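PDB 5DXL: trehalose-6-phosphate phosphatase, which belongs to the trehalose-phosphatase family of the haloacid dehalogenase (HAD) clan, with a Rossmann-like core domain and a smaller cap domain. Local coordinates for residues G29-P33 and P259-I263; R126-S130 and W141-A146; F211-D217 and H237-V243. One frame throughout, in Å; residues are numbered along the deposited sequence.

Contact 1 of 3, residues G29-P33 and P259-I263; sequences GTLTP and PADVI
The loop after strand 21-25 begins this contact at Gly29, whose carbonyl O lies 3.7 Å from Pro259 CG. Gly29, Thr30 and Leu31 form the end of the DxDx(T/V)(L/V) motif that follows the first core strand in HAD proteins. Thr30 touches the helix with its backbone, not its side chain. Its carbonyl O sits over the first turn of helix 259-270. Pro259 CA approaches it at 3.3 Å in a CA-H...O contact, with 130° at the hydrogen. Val262 CG2 reaches the same oxygen at 3.4 Å. The Thr30 hydroxyl makes a weak hydrogen bond to Asp217 OD1. Leu31 CB points away from the helix, but with CG anti to the carbonyl carbon (chi1 -68°) the CD2 branch still meets two helix residues. Leu31 CD2 is 3.9 Å from Val262 CG1 and equally far from Ile263 CD1. Both side chains cross Leu31 at about a right angle. Ile263 goes on to touch Val47 and Thr50 of helix 45-56. Thr32 contributes its carbonyl O, 3.6 Å from Pro259 CG. Pro33 closes the contact with its ring, CD lying 4.3 Å from Pro259 CB. Thr30 O is buried here with no hydrogen-bond partner in the model; what meets it from the helix is carbon. Loop and helix thus meet through apolar side chains and backbone carbonyls set against carbon, with no hydrogen bond between them.

Contact 2 of 3, residues R126-S130 and W141-A146; sequences RTQGS and WHYRRA
The indole ring of Trp141 receives Thr127 at its edge, with Thr127 CB in the ring plane and Thr127 OG1 3.7 Å from Trp141 CZ2. Tyr143 CB lies over one face, offset toward the rim. Phe120 of helix 112-125 also meets this ring. Ser130 OG lies obliquely to it, 3.3 Å from Trp141 NE1, which bonds weakly to Thr124 OG1. The imidazole of His142 stacks on Phe131 and bonds through NE2 to Glu133. Two turns flank the hairpin of strands 131-134 and 139-142, type II from Thr127 to Ser130 and type I from Tyr143 to Ala146. With OG between the backbone N and the carbonyl carbon (chi1 70°), Ser130 folds back and donates to Thr127 O at 2.8 Å. That oxygen also accepts from Ser130 N. Ala146 CB packs on Thr127 CG2 at 3.8 Å. The Thr127 hydroxyl bonds to Phe123 O and Gln154 NE2. Water 1 donates to Gly129 O at 2.7 Å and accepts from Arg145 N at 2.9 Å. The segments are thus joined by this water, CA-H...O contacts (Ser130 to His142 O, Ala146 to Gln128 O), a methyl contact and packing on Trp141, with no clear direct hydrogen bond.

Contact 3 of 3, residues F211-D217 and H237-V243; sequences FVLCLGD and HVFSVTV
Strands 211-216 and 238-243 are neighbouring parallel strands in the mixed central sheet of the Rossmann-like HAD core. Helix 222-229 joins them in a beta-alpha-beta crossover, and the N-to-C directions of the two strand segments lie 5° apart. Val212, Cys214 and Gly216 turn their backbone N-H and C=O groups to residues 237-243. Val212 N donates to His237 O at 2.8 Å, and Val212 O accepts from Phe239 N. Cys214 N then meets Phe239 O in a nearly straight bond, 170° at the hydrogen. Cys214 O receives Val241 N at 2.8 Å, almost along the C=O axis. The bond from Gly216 N to Val241 O is weak at 3.3 Å. The backbones of Phe211, Leu213 and Leu215 are bonded on the other side, to strand 21-25 and Asp26. On the face with Leu213, Leu215, Phe239 and Val241, the packing is apolar. Leu213 CD1 touches Val241 CG2 at 3.7 Å. Leu215 and Val241 lie side by side, with Leu215 CD2 3.5 Å from Val241 CB. The rings of Phe211 and Phe239 meet obliquely, and Tyr15 joins Phe211 edge-to-face. On the reverse face, Cys214 and Ser240 pack against helix 222-229. At the carboxyl ends, where HAD proteins place their active site, Lys248 NZ bonds to Asp217 O and Thr242 OG1. Gly216 O accepts from Val243 N at 2.9 Å, with the donor well above the carbonyl plane, and takes a weak second bond from Thr242 OG1 at 3.3 Å.

Contacts 1 and 3 are buried and belong to the core domain. They touch each other: Thr30 packs on Leu215, Gly216, Asp217 and Val243, and Val262 reaches Leu215 and Val243. Strands 211-216 and 238-243 therefore pack against both segments of contact 1. Contact 2 is partly buried and lies about 39 Å from contact 1 and 40 Å from contact 3, between centres, in the separate antiparallel sheet region. The chemistry follows the place. Contact 3 is built on a series of backbone hydrogen bonds, less regular toward the carboxyl ends. Contact 1 has none across it, and contact 2 uses a bridging water. Along the chain, contact 1 encloses both others.

Contact 1 of 3, residues G29-P33 and P259-I263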
loop_
_atom_site.group_PDB
_atom_site.type_symbol
_atom_site.label_atom_id
_atom_site.label_comp_id
_atom_site.label_asym_id
_atom_site.label_seq_id
_atom_site.Cartn_x
_atom_site.Cartn_y
_atom_site.Cartn_z
ATOM N N GLY A 29 -10.542 -5.064 0.252
ATOM C CA GLY A 29 -11.234 -4.150 -0.643
ATOM C C GLY A 29 -10.802 -4.187 -2.101
ATOM O O GLY A 29 -11.429 -3.550 -2.953
ATOM N N THR A 30 -9.744 -4.941 -2.384
ATOM C CA THR A 30 -9.137 -4.943 -3.709
ATOM C C THR A 30 -9.133 -6.359 -4.274
ATOM O O THR A 30 -9.736 -6.604 -5.315
ATOM C CB THR A 30 -7.701 -4.363 -3.655
ATOM O OG1 THR A 30 -7.752 -3.012 -3.195
ATOM C CG2 THR A 30 -7.062 -4.375 -5.050
ATOM N N LEU A 31 -8.504 -7.299 -3.571
ATOM C CA LEU A 31 -8.522 -8.701 -3.973
ATOM C C LEU A 31 -9.700 -9.443 -3.352
ATOM O O LEU A 31 -10.065 -10.528 -3.802
ATOM C CB LEU A 31 -7.209 -9.395 -3.583
ATOM C CG LEU A 31 -5.977 -8.918 -4.351
ATOM C CD1 LEU A 31 -4.673 -9.403 -3.697
ATOM C CD2 LEU A 31 -6.087 -9.420 -5.790
ATOM N N THR A 32 -10.281 -8.847 -2.312
ATOM C CA THR A 32 -11.368 -9.480 -1.569
ATOM C C THR A 32 -12.314 -8.392 -1.075
ATOM O O THR A 32 -11.902 -7.264 -0.860
ATOM C CB THR A 32 -10.820 -10.320 -0.397
ATOM O OG1 THR A 32 -11.816 -11.251 0.053
ATOM C CG2 THR A 32 -10.349 -9.435 0.753
ATOM N N PRO A 33 -13.600 -8.715 -0.920
ATOM C CA PRO A 33 -14.539 -7.663 -0.520
ATOM C C PRO A 33 -14.288 -7.076 0.868
ATOM O O PRO A 33 -13.737 -7.753 1.741
ATOM C CB PRO A 33 -15.897 -8.386 -0.555
ATOM C CG PRO A 33 -15.706 -9.484 -1.540
ATOM C CD PRO A 33 -14.284 -9.949 -1.345
ATOM N N PRO A 259 -13.899 -6.295 -6.346
ATOM C CA PRO A 259 -12.857 -7.328 -6.263
ATOM C C PRO A 259 -13.084 -8.513 -7.215
ATOM O O PRO A 259 -12.107 -9.061 -7.722
ATOM C CB PRO A 259 -12.934 -7.758 -4.795
ATOM C CG PRO A 259 -13.305 -6.489 -4.084
ATOM C CD PRO A 259 -14.312 -5.817 -5.012
ATOM N N ALA A 260 -14.333 -8.893 -7.484
ATOM C CA ALA A 260 -14.577 -9.987 -8.417
ATOM C C ALA A 260 -14.012 -9.658 -9.789
ATOM O O ALA A 260 -13.518 -10.546 -10.485
ATOM C CB ALA A 260 -16.064 -10.290 -8.521
ATOM N N ASP A 261 -14.089 -8.385 -10.172
ATOM C CA ASP A 261 -13.541 -7.949 -11.454
ATOM C C ASP A 261 -12.014 -7.970 -11.433
ATOM O O ASP A 261 -11.377 -8.253 -12.444
ATOM C CB ASP A 261 -14.063 -6.552 -11.804
ATOM C CG ASP A 261 -15.572 -6.510 -11.861
ATOM O OD1 ASP A 261 -16.161 -7.366 -12.557
ATOM O OD2 ASP A 261 -16.163 -5.661 -11.173
ATOM N N VAL A 262 -11.427 -7.661 -10.284
ATOM C CA VAL A 262 -9.977 -7.738 -10.143
ATOM C C VAL A 262 -9.522 -9.180 -10.355
ATOM O O VAL A 262 -8.603 -9.459 -11.140
ATOM C CB VAL A 262 -9.525 -7.234 -8.763
ATOM C CG1 VAL A 262 -8.007 -7.423 -8.589
ATOM C CG2 VAL A 262 -9.915 -5.769 -8.588
ATOM N N ILE A 263 -10.175 -10.105 -9.659
ATOM C CA ILE A 263 -9.800 -11.508 -9.773
ATOM C C ILE A 263 -10.026 -11.998 -11.199
ATOM O O ILE A 263 -9.181 -12.707 -11.750
ATOM C CB ILE A 263 -10.567 -12.376 -8.772
ATOM C CG1 ILE A 263 -10.243 -11.925 -7.342
ATOM C CG2 ILE A 263 -10.225 -13.857 -8.959
ATOM C CD1 ILE A 263 -8.752 -11.971 -6.995
#

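Contact 2 of 3, residues R126-S130 and W141-A146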
loop_
_atom_site.group_PDB
_atom_site.type_symbol
_atom_site.label_atom_id
_atom_site.label_comp_id
_atom_site.label_asym_id
_atom_site.label_seq_id
_atom_site.Cartn_x
_atom_site.Cartn_y
_atom_site.Cartn_z
ATOM N N ARG A 126 -1.671 19.706 29.629
ATOM C CA ARG A 126 -2.219 21.059 29.497
ATOM C C ARG A 126 -3.483 21.140 28.634
ATOM O O ARG A 126 -3.959 22.236 28.310
ATOM C CB ARG A 126 -1.150 21.987 28.932
ATOM C CG ARG A 126 -0.040 22.269 29.933
ATOM C CD ARG A 126 1.297 22.551 29.276
ATOM N NE ARG A 126 2.342 22.760 30.282
ATOM C CZ ARG A 126 2.980 21.779 30.922
ATOM N NH1 ARG A 126 2.694 20.508 30.662
ATOM N NH2 ARG A 126 3.912 22.069 31.826
ATOM N N THR A 127 -4.032 19.987 28.268
ATOM C CA THR A 127 -5.246 19.959 27.459
ATOM C C THR A 127 -6.193 18.909 28.022
ATOM O O THR A 127 -6.105 17.734 27.672
ATOM C CB THR A 127 -4.947 19.652 25.977
ATOM O OG1 THR A 127 -3.886 20.493 25.501
ATOM C CG2 THR A 127 -6.178 19.868 25.120
ATOM N N GLN A 128 -7.093 19.330 28.908
ATOM C CA GLN A 128 -7.957 18.386 29.607
ATOM C C GLN A 128 -8.785 17.562 28.628
ATOM O O GLN A 128 -9.354 18.102 27.678
ATOM C CB GLN A 128 -8.879 19.127 30.587
ATOM C CG GLN A 128 -9.777 18.208 31.415
ATOM C CD GLN A 128 -9.004 17.375 32.434
ATOM O OE1 GLN A 128 -7.801 17.561 32.628
ATOM N NE2 GLN A 128 -9.699 16.454 33.095
ATOM N N GLY A 129 -8.817 16.251 28.850
ATOM C CA GLY A 129 -9.556 15.341 27.993
ATOM C C GLY A 129 -8.687 14.641 26.956
ATOM O O GLY A 129 -9.092 13.625 26.373
ATOM N N SER A 130 -7.498 15.179 26.702
ATOM C CA SER A 130 -6.638 14.603 25.665
ATOM C C SER A 130 -5.885 13.406 26.206
ATOM O O SER A 130 -5.760 13.247 27.415
ATOM C CB SER A 130 -5.642 15.638 25.122
ATOM O OG SER A 130 -4.651 15.972 26.089
ATOM N N TRP A 141 -1.747 11.736 19.190
ATOM C CA TRP A 141 -2.325 12.551 20.248
ATOM C C TRP A 141 -3.809 12.774 19.956
ATOM O O TRP A 141 -4.148 13.318 18.918
ATOM C CB TRP A 141 -1.580 13.893 20.362
ATOM C CG TRP A 141 -2.024 14.693 21.545
ATOM C CD1 TRP A 141 -2.015 14.290 22.849
ATOM C CD2 TRP A 141 -2.550 16.030 21.543
ATOM N NE1 TRP A 141 -2.494 15.297 23.660
ATOM C CE2 TRP A 141 -2.830 16.368 22.879
ATOM C CE3 TRP A 141 -2.801 16.970 20.542
ATOM C CZ2 TRP A 141 -3.356 17.610 23.240
ATOM C CZ3 TRP A 141 -3.327 18.208 20.906
ATOM C CH2 TRP A 141 -3.596 18.509 22.238
ATOM N N HIS A 142 -4.672 12.315 20.860
ATOM C CA HIS A 142 -6.128 12.393 20.690
ATOM C C HIS A 142 -6.696 13.515 21.541
ATOM O O HIS A 142 -6.327 13.642 22.701
ATOM C CB HIS A 142 -6.805 11.079 21.113
ATOM C CG HIS A 142 -6.474 9.893 20.254
ATOM N ND1 HIS A 142 -7.275 9.492 19.204
ATOM C CD2 HIS A 142 -5.456 9.004 20.310
ATOM C CE1 HIS A 142 -6.757 8.411 18.645
ATOM N NE2 HIS A 142 -5.656 8.090 19.301
ATOM N N TYR A 143 -7.628 14.301 21.002
ATOM C CA TYR A 143 -8.196 15.389 21.803
ATOM C C TYR A 143 -9.691 15.657 21.572
ATOM O O TYR A 143 -10.180 16.747 21.871
ATOM C CB TYR A 143 -7.389 16.672 21.560
ATOM C CG TYR A 143 -7.342 17.133 20.136
ATOM C CD1 TYR A 143 -8.313 18.004 19.637
ATOM C CD2 TYR A 143 -6.336 16.714 19.279
ATOM C CE1 TYR A 143 -8.282 18.434 18.324
ATOM C CE2 TYR A 143 -6.296 17.139 17.960
ATOM C CZ TYR A 143 -7.274 17.997 17.491
ATOM O OH TYR A 143 -7.237 18.425 16.186
ATOM N N ARG A 144 -10.436 14.668 21.088
ATOM C CA ARG A 144 -11.865 14.885 20.847
ATOM C C ARG A 144 -12.629 15.261 22.114
ATOM O O ARG A 144 -13.608 15.993 22.035
ATOM C CB ARG A 144 -12.508 13.636 20.213
ATOM C CG ARG A 144 -13.990 13.816 19.854
ATOM C CD ARG A 144 -14.181 15.013 18.925
ATOM N NE ARG A 144 -15.576 15.360 18.681
ATOM C CZ ARG A 144 -16.207 16.378 19.262
ATOM N NH1 ARG A 144 -15.567 17.151 20.136
ATOM N NH2 ARG A 144 -17.479 16.628 18.977
ATOM N N ARG A 145 -12.181 14.791 23.274
ATOM C CA ARG A 145 -12.909 15.051 24.509
ATOM C C ARG A 145 -12.555 16.424 25.075
ATOM O O ARG A 145 -13.189 16.893 26.021
ATOM C CB ARG A 145 -12.627 13.962 25.546
ATOM C CG ARG A 145 -13.200 12.587 25.180
ATOM C CD ARG A 145 -14.724 12.596 25.143
ATOM N NE ARG A 145 -15.290 12.919 26.455
ATOM C CZ ARG A 145 -15.570 12.029 27.407
ATOM N NH1 ARG A 145 -15.347 10.725 27.218
ATOM N NH2 ARG A 145 -16.078 12.443 28.566
ATOM N N ALA A 146 -11.546 17.065 24.497
ATOM C CA ALA A 146 -11.166 18.406 24.937
ATOM C C ALA A 146 -12.155 19.448 24.434
ATOM O O ALA A 146 -12.938 19.195 23.517
ATOM C CB ALA A 146 -9.764 18.743 24.461
HETATM O O HOH W 1 -9.766 13.229 23.752
#

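Contact 3 of 3, residues F211-D217 and H237-V243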
loop_
_atom_site.group_PDB
_atom_site.type_symbol
_atom_site.label_atom_id
_atom_site.label_comp_id
_atom_site.label_asym_id
_atom_site.label_seq_id
_atom_site.Cartn_x
_atom_site.Cartn_y
_atom_site.Cartn_z
ATOM N N PHE A 211 5.615 -3.622 -17.985
ATOM C CA PHE A 211 4.217 -3.771 -17.591
ATOM C C PHE A 211 4.128 -3.578 -16.089
ATOM O O PHE A 211 4.813 -4.261 -15.330
ATOM C CB PHE A 211 3.684 -5.145 -18.006
ATOM C CG PHE A 211 2.263 -5.427 -17.578
ATOM C CD1 PHE A 211 1.207 -5.258 -18.460
ATOM C CD2 PHE A 211 1.993 -5.903 -16.296
ATOM C CE1 PHE A 211 -0.098 -5.544 -18.077
ATOM C CE2 PHE A 211 0.688 -6.192 -15.907
ATOM C CZ PHE A 211 -0.351 -6.020 -16.791
ATOM N N VAL A 212 3.289 -2.638 -15.664
ATOM C CA VAL A 212 3.014 -2.428 -14.242
ATOM C C VAL A 212 1.510 -2.383 -14.053
ATOM O O VAL A 212 0.829 -1.602 -14.712
ATOM C CB VAL A 212 3.626 -1.120 -13.703
ATOM C CG1 VAL A 212 3.326 -0.970 -12.223
ATOM C CG2 VAL A 212 5.130 -1.094 -13.957
ATOM N N LEU A 213 0.989 -3.247 -13.189
ATOM C CA LEU A 213 -0.423 -3.187 -12.813
ATOM C C LEU A 213 -0.512 -2.934 -11.327
ATOM O O LEU A 213 0.004 -3.714 -10.518
ATOM C CB LEU A 213 -1.148 -4.482 -13.172
ATOM C CG LEU A 213 -2.618 -4.585 -12.720
ATOM C CD1 LEU A 213 -3.501 -3.505 -13.347
ATOM C CD2 LEU A 213 -3.171 -5.959 -13.086
ATOM N N CYS A 214 -1.161 -1.834 -10.970
ATOM C CA CYS A 214 -1.243 -1.408 -9.586
ATOM C C CYS A 214 -2.699 -1.204 -9.230
ATOM O O CYS A 214 -3.376 -0.401 -9.867
ATOM C CB CYS A 214 -0.442 -0.127 -9.390
ATOM S SG CYS A 214 -0.540 0.620 -7.745
ATOM N N LEU A 215 -3.167 -1.943 -8.228
ATOM C CA LEU A 215 -4.590 -1.992 -7.880
ATOM C C LEU A 215 -4.837 -1.672 -6.415
ATOM O O LEU A 215 -4.156 -2.198 -5.528
ATOM C CB LEU A 215 -5.159 -3.382 -8.190
ATOM C CG LEU A 215 -5.460 -3.652 -9.671
ATOM C CD1 LEU A 215 -5.285 -5.133 -10.000
ATOM C CD2 LEU A 215 -6.892 -3.228 -9.943
ATOM N N GLY A 216 -5.839 -0.836 -6.160
ATOM C CA GLY A 216 -6.183 -0.478 -4.794
ATOM C C GLY A 216 -7.511 0.250 -4.749
ATOM O O GLY A 216 -7.905 0.895 -5.724
ATOM N N ASP A 217 -8.194 0.163 -3.609
ATOM C CA ASP A 217 -9.535 0.730 -3.489
ATOM C C ASP A 217 -9.626 1.977 -2.628
ATOM O O ASP A 217 -10.623 2.688 -2.690
ATOM C CB ASP A 217 -10.489 -0.305 -2.898
ATOM C CG ASP A 217 -10.137 -0.658 -1.467
ATOM O OD1 ASP A 217 -8.963 -0.988 -1.223
ATOM O OD2 ASP A 217 -11.030 -0.615 -0.594
ATOM N N HIS A 237 2.820 1.613 -20.492
ATOM C CA HIS A 237 3.387 0.473 -19.765
ATOM C C HIS A 237 2.795 0.354 -18.358
ATOM O O HIS A 237 2.996 -0.656 -17.678
ATOM C CB HIS A 237 4.909 0.596 -19.640
ATOM C CG HIS A 237 5.649 0.460 -20.935
ATOM N ND1 HIS A 237 5.013 0.327 -22.150
ATOM C CD2 HIS A 237 6.975 0.415 -21.197
ATOM C CE1 HIS A 237 5.915 0.214 -23.108
ATOM N NE2 HIS A 237 7.115 0.268 -22.556
ATOM N N VAL A 238 2.089 1.389 -17.922
ATOM C CA VAL A 238 1.626 1.478 -16.537
ATOM C C VAL A 238 0.111 1.539 -16.464
ATOM O O VAL A 238 -0.515 2.360 -17.130
ATOM C CB VAL A 238 2.205 2.716 -15.825
ATOM C CG1 VAL A 238 1.641 2.848 -14.415
ATOM C CG2 VAL A 238 3.719 2.649 -15.793
ATOM N N PHE A 239 -0.473 0.660 -15.651
ATOM C CA PHE A 239 -1.908 0.616 -15.441
ATOM C C PHE A 239 -2.193 0.788 -13.956
ATOM O O PHE A 239 -2.169 -0.190 -13.188
ATOM C CB PHE A 239 -2.502 -0.704 -15.957
ATOM C CG PHE A 239 -2.225 -0.963 -17.412
ATOM C CD1 PHE A 239 -1.026 -1.533 -17.811
ATOM C CD2 PHE A 239 -3.171 -0.653 -18.373
ATOM C CE1 PHE A 239 -0.766 -1.774 -19.151
ATOM C CE2 PHE A 239 -2.921 -0.898 -19.717
ATOM C CZ PHE A 239 -1.712 -1.459 -20.102
ATOM N N SER A 240 -2.448 2.031 -13.564
ATOM C CA SER A 240 -2.904 2.357 -12.215
ATOM C C SER A 240 -4.420 2.285 -12.213
ATOM O O SER A 240 -5.092 2.998 -12.967
ATOM C CB SER A 240 -2.434 3.743 -11.777
ATOM O OG SER A 240 -1.027 3.763 -11.546
ATOM N N VAL A 241 -4.949 1.403 -11.374
ATOM C CA VAL A 241 -6.361 1.060 -11.423
ATOM C C VAL A 241 -6.973 1.124 -10.038
ATOM O O VAL A 241 -6.552 0.401 -9.142
ATOM C CB VAL A 241 -6.569 -0.364 -11.985
ATOM C CG1 VAL A 241 -8.057 -0.644 -12.206
ATOM C CG2 VAL A 241 -5.785 -0.586 -13.277
ATOM N N THR A 242 -7.960 1.993 -9.850
ATOM C CA THR A 242 -8.685 2.014 -8.584
ATOM C C THR A 242 -9.848 1.033 -8.628
ATOM O O THR A 242 -10.374 0.724 -9.696
ATOM C CB THR A 242 -9.214 3.427 -8.236
ATOM O OG1 THR A 242 -9.668 3.440 -6.877
ATOM C CG2 THR A 242 -10.368 3.854 -9.171
ATOM N N VAL A 243 -10.219 0.515 -7.467
ATOM C CA VAL A 243 -11.402 -0.316 -7.361
ATOM C C VAL A 243 -12.527 0.594 -6.868
ATOM O O VAL A 243 -12.451 1.158 -5.769
ATOM C CB VAL A 243 -11.167 -1.507 -6.428
ATOM C CG1 VAL A 243 -12.435 -2.335 -6.273
ATOM C CG2 VAL A 243 -10.047 -2.367 -6.995
#